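Local coordinates for ESAT-6-like protein SAG1039 (Streptococcus agalactiae serogroup V, PDB 3GWK) that is a homodimeric four-helix-bundle member of the WXG100 family, probably exported by an ESAT-6-type secretion system like its relatives, its precise role being undetermined, at residues A[29-32]-A[33-37]; A[50-53]-A[54-58]. All blocks are in the same frame, centred on the assembly; numbering follows the deposited sequence. Where two conformers were deposited one is given.

Contact 1 of 2, residues A[29-32]-A[33-37]; sequences EVLN and LLTQE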
ATOM      1  N   GLU A  29       5.956   4.295   0.021  1.00 13.97           N
ATOM      2  CA  GLU A  29       7.189   3.928   0.768  0.52 15.58           C
ATOM      3  C   GLU A  29       7.320   2.418   0.873  1.00 13.19           C
ATOM      4  O   GLU A  29       8.418   1.911   0.717  1.00 14.22           O
ATOM      5  CB  GLU A  29       7.333   4.525   2.187  0.52 22.42           C
ATOM      6  CG  GLU A  29       8.843   4.302   2.737  0.52 26.18           C
ATOM      7  CD  GLU A  29       9.979   4.409   1.589  0.52 36.08           C
ATOM      8  OE1 GLU A  29      10.578   3.406   1.052  0.52 21.76           O
ATOM      9  OE2 GLU A  29      10.237   5.534   1.136  0.52 34.35           O
ATOM     10  N   VAL A  30       6.236   1.727   1.184  1.00 14.24           N
ATOM     11  CA  VAL A  30       6.301   0.268   1.270  1.00 14.30           C
ATOM     12  C   VAL A  30       6.765  -0.283  -0.086  1.00 14.77           C
ATOM     13  O   VAL A  30       7.673  -1.136  -0.163  1.00 15.28           O
ATOM     14  CB  VAL A  30       4.974  -0.358   1.681  1.00 13.19           C
ATOM     15  CG1 VAL A  30       5.062  -1.923   1.504  1.00 15.57           C
ATOM     16  CG2 VAL A  30       4.629  -0.020   3.092  1.00 14.98           C
ATOM     17  N   LEU A  31       6.143   0.185  -1.148  1.00 15.17           N
ATOM     18  CA  LEU A  31       6.491  -0.366  -2.468  1.00 20.67           C
ATOM     19  C   LEU A  31       7.958  -0.080  -2.810  1.00 19.41           C
ATOM     20  O   LEU A  31       8.673  -0.952  -3.297  1.00 19.70           O
ATOM     21  CB  LEU A  31       5.560   0.210  -3.518  1.00 18.86           C
ATOM     22  CG  LEU A  31       5.793  -0.380  -4.935  1.00 22.79           C
ATOM     23  CD1 LEU A  31       5.489  -1.877  -4.989  1.00 25.30           C
ATOM     24  CD2 LEU A  31       4.926   0.402  -5.914  1.00 23.01           C
ATOM     25  N   ASN A  32       8.445   1.112  -2.511  1.00 19.24           N
ATOM     26  CA  ASN A  32       9.790   1.428  -2.848  0.59 22.75           C
ATOM     27  C   ASN A  32      10.798   0.531  -2.048  1.00 20.31           C
ATOM     28  O   ASN A  32      11.760  -0.008  -2.604  1.00 22.68           O
ATOM     29  CB  ASN A  32      10.016   2.929  -2.741  0.59 24.96           C
ATOM     30  CG  ASN A  32       9.041   3.824  -3.703  0.59 33.47           C
ATOM     31  OD1 ASN A  32       8.315   3.415  -4.689  0.59 29.93           O
ATOM     32  ND2 ASN A  32       9.040   5.084  -3.336  0.59 32.99           N
ATOM     33  N   LEU A  33      10.518   0.372  -0.741  1.00 18.99           N
ATOM     34  CA  LEU A  33      11.364  -0.424   0.095  1.00 18.16           C
ATOM     35  C   LEU A  33      11.457  -1.878  -0.375  1.00 18.43           C
ATOM     36  O   LEU A  33      12.547  -2.483  -0.441  1.00 18.07           O
ATOM     37  CB  LEU A  33      10.854  -0.415   1.551  1.00 19.92           C
ATOM     38  CG  LEU A  33      11.684  -1.219   2.493  1.00 30.68           C
ATOM     39  CD1 LEU A  33      13.003  -0.449   2.748  1.00 46.76           C
ATOM     40  CD2 LEU A  33      10.916  -1.482   3.757  1.00 33.05           C
ATOM     41  N   LEU A  34      10.301  -2.453  -0.643  1.00 15.77           N
ATOM     42  CA  LEU A  34      10.244  -3.871  -1.013  1.00 16.87           C
ATOM     43  C   LEU A  34      10.665  -4.133  -2.475  1.00 19.72           C
ATOM     44  O   LEU A  34      11.108  -5.236  -2.773  1.00 20.21           O
ATOM     45  CB  LEU A  34       8.867  -4.431  -0.724  1.00 17.06           C
ATOM     46  CG  LEU A  34       8.522  -4.397   0.808  1.00 16.69           C
ATOM     47  CD1 LEU A  34       7.191  -4.987   1.059  1.00 17.31           C
ATOM     48  CD2 LEU A  34       9.617  -5.162   1.613  1.00 15.77           C
ATOM     49  N   THR A  35      10.548  -3.121  -3.332  1.00 19.45           N
ATOM     50  CA  THR A  35      11.176  -3.219  -4.630  1.00 24.42           C
ATOM     51  C   THR A  35      12.671  -3.382  -4.485  1.00 27.90           C
ATOM     52  O   THR A  35      13.300  -4.200  -5.219  1.00 26.71           O
ATOM     53  CB  THR A  35      10.813  -1.995  -5.503  1.00 28.17           C
ATOM     54  OG1 THR A  35       9.432  -2.056  -5.727  1.00 24.97           O
ATOM     55  CG2 THR A  35      11.527  -2.075  -6.888  1.00 29.42           C
ATOM     56  N   GLN A  36      13.274  -2.639  -3.545  1.00 25.36           N
ATOM     57  CA  GLN A  36      14.719  -2.829  -3.326  1.00 24.78           C
ATOM     58  C   GLN A  36      14.968  -4.224  -2.787  1.00 21.56           C
ATOM     59  O   GLN A  36      15.905  -4.854  -3.203  1.00 26.08           O
ATOM     60  CB  GLN A  36      15.329  -1.778  -2.347  1.00 22.94           C
ATOM     61  CG  GLN A  36      15.231  -0.370  -2.793  1.00 37.87           C
ATOM     62  CD  GLN A  36      15.818   0.568  -1.724  1.00 49.93           C
ATOM     63  OE1 GLN A  36      16.381   0.123  -0.682  1.00 53.37           O
ATOM     64  NE2 GLN A  36      15.735   1.869  -2.002  1.00 58.66           N
ATOM     65  N   GLU A  37      14.161  -4.644  -1.808  1.00 19.54           N
ATOM     66  CA  GLU A  37      14.395  -6.020  -1.250  1.00 21.43           C
ATOM     67  C   GLU A  37      14.259  -7.094  -2.332  1.00 20.68           C
ATOM     68  O   GLU A  37      15.037  -8.065  -2.378  1.00 21.25           O
ATOM     69  CB  GLU A  37      13.393  -6.320  -0.106  1.00 20.36           C
ATOM     70  CG  GLU A  37      13.641  -5.455   1.148  1.00 24.73           C
ATOM     71  CD  GLU A  37      15.070  -5.640   1.675  1.00 21.05           C
ATOM     72  OE1 GLU A  37      15.454  -6.754   2.086  1.00 24.90           O
ATOM     73  OE2 GLU A  37      15.783  -4.629   1.702  1.00 24.06           O
TER

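Contact 2 of 2, residues A[50-53]-A[54-58]; sequences FDSF and EAQFN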
ATOM      1  N   PHE A  50      12.558 -18.238  -6.187  1.00 23.84           N
ATOM      2  CA  PHE A  50      11.525 -17.211  -5.974  1.00 23.91           C
ATOM      3  C   PHE A  50      10.993 -16.643  -7.289  1.00 25.41           C
ATOM      4  O   PHE A  50      10.467 -15.551  -7.324  1.00 25.01           O
ATOM      5  CB  PHE A  50      12.060 -16.116  -5.095  1.00 23.04           C
ATOM      6  CG  PHE A  50      11.828 -16.347  -3.609  1.00 20.53           C
ATOM      7  CD1 PHE A  50      11.566 -17.585  -3.077  1.00 23.02           C
ATOM      8  CD2 PHE A  50      11.896 -15.284  -2.745  1.00 20.33           C
ATOM      9  CE1 PHE A  50      11.388 -17.741  -1.665  1.00 17.88           C
ATOM     10  CE2 PHE A  50      11.691 -15.454  -1.385  1.00 20.02           C
ATOM     11  CZ  PHE A  50      11.434 -16.657  -0.859  1.00 19.35           C
ATOM     12  N   ASP A  51      11.086 -17.395  -8.387  1.00 23.82           N
ATOM     13  CA  ASP A  51      10.652 -16.865  -9.675  1.00 24.54           C
ATOM     14  C   ASP A  51       9.171 -16.563  -9.729  1.00 26.54           C
ATOM     15  O   ASP A  51       8.754 -15.575 -10.375  1.00 27.63           O
ATOM     16  CB  ASP A  51      10.989 -17.813 -10.866  1.00 29.76           C
ATOM     17  CG  ASP A  51      12.455 -17.807 -11.244  1.00 33.56           C
ATOM     18  OD1 ASP A  51      13.270 -17.153 -10.578  1.00 30.62           O
ATOM     19  OD2 ASP A  51      12.781 -18.487 -12.245  1.00 34.56           O
ATOM     20  N   SER A  52       8.351 -17.349  -9.052  1.00 26.63           N
ATOM     21  CA  SER A  52       6.921 -17.087  -9.068  1.00 24.41           C
ATOM     22  C   SER A  52       6.580 -15.837  -8.241  1.00 24.01           C
ATOM     23  O   SER A  52       5.815 -14.989  -8.664  1.00 20.80           O
ATOM     24  CB  SER A  52       6.147 -18.272  -8.565  1.00 27.05           C
ATOM     25  OG  SER A  52       4.761 -17.984  -8.575  1.00 34.18           O
ATOM     26  N   PHE A  53       7.147 -15.705  -7.050  1.00 20.58           N
ATOM     27  CA  PHE A  53       6.986 -14.451  -6.293  1.00 19.05           C
ATOM     28  C   PHE A  53       7.508 -13.230  -7.084  1.00 19.90           C
ATOM     29  O   PHE A  53       6.891 -12.155  -6.984  1.00 21.28           O
ATOM     30  CB  PHE A  53       7.786 -14.551  -4.987  1.00 20.37           C
ATOM     31  CG  PHE A  53       7.177 -15.471  -3.917  1.00 18.53           C
ATOM     32  CD1 PHE A  53       5.828 -15.763  -3.885  1.00 19.29           C
ATOM     33  CD2 PHE A  53       7.991 -16.025  -2.960  1.00 18.17           C
ATOM     34  CE1 PHE A  53       5.281 -16.567  -2.856  1.00 20.82           C
ATOM     35  CE2 PHE A  53       7.442 -16.815  -1.941  1.00 19.86           C
ATOM     36  CZ  PHE A  53       6.123 -17.092  -1.911  1.00 20.60           C
ATOM     37  N   GLU A  54       8.613 -13.385  -7.798  1.00 22.61           N
ATOM     38  CA  GLU A  54       9.101 -12.278  -8.624  0.55 22.01           C
ATOM     39  C   GLU A  54       8.051 -11.855  -9.645  1.00 19.37           C
ATOM     40  O   GLU A  54       7.774 -10.661  -9.814  1.00 23.42           O
ATOM     41  CB  GLU A  54      10.435 -12.647  -9.291  0.55 22.18           C
ATOM     42  CG  GLU A  54      10.931 -11.673 -10.378  0.55 18.46           C
ATOM     43  CD  GLU A  54      12.308 -12.027 -10.963  0.55 35.76           C
ATOM     44  OE1 GLU A  54      12.471 -13.102 -11.596  0.55 34.13           O
ATOM     45  OE2 GLU A  54      13.227 -11.207 -10.761  0.55 31.29           O
ATOM     46  N   ALA A  55       7.494 -12.808 -10.374  1.00 23.20           N
ATOM     47  CA  ALA A  55       6.508 -12.503 -11.390  1.00 24.06           C
ATOM     48  C   ALA A  55       5.268 -11.871 -10.768  1.00 20.72           C
ATOM     49  O   ALA A  55       4.737 -10.910 -11.306  1.00 24.58           O
ATOM     50  CB  ALA A  55       6.170 -13.777 -12.166  1.00 30.07           C
ATOM     51  N   GLN A  56       4.818 -12.441  -9.623  1.00 22.39           N
ATOM     52  CA  GLN A  56       3.598 -11.921  -8.961  1.00 23.26           C
ATOM     53  C   GLN A  56       3.860 -10.489  -8.471  1.00 22.52           C
ATOM     54  O   GLN A  56       3.018  -9.611  -8.657  1.00 21.96           O
ATOM     55  CB  GLN A  56       3.104 -12.784  -7.799  1.00 22.58           C
ATOM     56  CG  GLN A  56       2.767 -14.179  -8.284  1.00 24.11           C
ATOM     57  CD  GLN A  56       2.548 -15.100  -7.101  1.00 31.10           C
ATOM     58  OE1 GLN A  56       3.182 -16.158  -6.972  1.00 33.22           O
ATOM     59  NE2 GLN A  56       1.613 -14.743  -6.276  1.00 29.60           N
ATOM     60  N   PHE A  57       5.012 -10.237  -7.866  1.00 23.40           N
ATOM     61  CA  PHE A  57       5.327  -8.926  -7.350  1.00 22.64           C
ATOM     62  C   PHE A  57       5.309  -7.949  -8.544  1.00 23.16           C
ATOM     63  O   PHE A  57       4.762  -6.861  -8.487  1.00 24.85           O
ATOM     64  CB  PHE A  57       6.669  -8.967  -6.649  1.00 22.07           C
ATOM     65  CG  PHE A  57       7.020  -7.686  -5.942  1.00 21.82           C
ATOM     66  CD1 PHE A  57       7.462  -6.578  -6.651  1.00 24.01           C
ATOM     67  CD2 PHE A  57       6.851  -7.568  -4.573  1.00 21.26           C
ATOM     68  CE1 PHE A  57       7.779  -5.422  -5.945  1.00 24.23           C
ATOM     69  CE2 PHE A  57       7.126  -6.398  -3.893  1.00 20.37           C
ATOM     70  CZ  PHE A  57       7.608  -5.331  -4.562  1.00 23.10           C
ATOM     71  N   ASN A  58       5.928  -8.359  -9.633  1.00 22.70           N
ATOM     72  CA  ASN A  58       6.069  -7.431 -10.780  1.00 24.01           C
ATOM     73  C   ASN A  58       4.755  -7.178 -11.427  1.00 22.03           C
ATOM     74  O   ASN A  58       4.492  -6.032 -11.924  1.00 29.37           O
ATOM     75  CB  ASN A  58       6.994  -8.060 -11.850  1.00 27.38           C
ATOM     76  CG  ASN A  58       8.422  -8.059 -11.440  1.00 30.03           C
ATOM     77  OD1 ASN A  58       8.835  -7.437 -10.460  1.00 29.46           O
ATOM     78  ND2 ASN A  58       9.193  -8.790 -12.167  1.00 30.20           N
TER
HETATM   79  O   HOH W   1      10.291 -14.448 -12.510  0.84 24.09           O

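Contact 1 of 2, residues A[29-32]-A[33-37]
The carbonyl oxygen of L31 takes two bonds from T35, one from the backbone and one from the side chain. T35 N reaches it at 2.9 Å, and the hydroxyl T35 OG1 donates to the same L31 O at 2.8 Å. The two donors arrive from opposite faces of the carbonyl plane, OG1 standing 38° out of it. A chi1 of -65° sets OG1 beside its own backbone N and anti to the carbonyl carbon, which turns the hydroxyl back along the helix to the preceding turn. Bonds from L33 N to E29 O, L34 N to V30 O and Q36 N to N32 O repeat the i to i+4 pattern of helix 10-44, the first long helix of the WXG100 hairpin. On the buried side V30 and L34 lie alongside one another, pointing the same way, with V30 CG1 3.8 Å from L34 CD1. On the exposed side, one modelled conformer of E29 bends at chi2 and brings OE1 within 3.9 Å of L33 CB, a doubtful contact because a second conformer exists. Further out, L31 packs on S61, I64 and T65 of helix 51-95. The second subunit meets V30 with G23 and L34 with L71, while its S16 OG is hydrogen-bonded to E37 OE1.

Contact 2 of 2, residues A[50-53]-A[54-58]
From F50 O to E54 N (2.9 Å) and on through F53 O to F57 N, four consecutive i to i+4 backbone bonds, with N-H...O angles of 160-163°, define the first turns of helix 51-95, and F50 occupies its N-cap position. This helix is the second arm of the WXG100 helical hairpin, and two such hairpins make the four-helix bundle of the homodimer. On the exposed side, S52 OG donates to Q56 OE1 at 2.9 Å, lying in the amide carbonyl plane on a lone pair. S52 contributes by holding OG anti to its backbone N (chi1 179°), while the Q56 chain, extended beyond CG, passes over the S52 carbonyl with CG 3.2 Å from S52 O. The same amide crosses the F53 side chain, its plane inclined 53° to the ring, with F53 CD1 4.1 Å from Q56 OE1.

F53 also meets F50 within the first turn: F53 CD2 sits over the centre of the F50 ring, 3.7 Å above its plane, while F50 CD2 lies at the F53 ring edge. F50 additionally meets the ring of W45 and packs on I41 of helix 10-44. L70 of the second subunit packs against F53, Q56 and F57, and F67 of that subunit meets the F57 ring.

On another side of the turn, the like charges of D51 and E54 come near each other in the modelled E54 conformer, D51 OD1 being 4.3 Å from E54 OE1. In that same conformer a water links the D51 carbonyl to the carboxylate, donating to D51 O and, at 2.7 Å, to E54 OE1.

Overall arrangement
From the N terminus the chain enters helix 10-44, where contact 1 (29-37) is complete before the connection between the two long helices begins. Contact 2 (50-58) opens just beyond that connection, at the start of helix 51-95. The two are in series, neither nesting nor crossing, and each spans successive turns of one helix without closing a larger loop. Their centres are 14 Å apart, and the two helices meet through F57: its CE1 lies 3.8 Å from T35 OG1 and its CZ 4.1 Å from L31 CD1. Both contacts also touch the second subunit, where F67 packs on L31 as well as F57, joining the hairpin to its partner subunit.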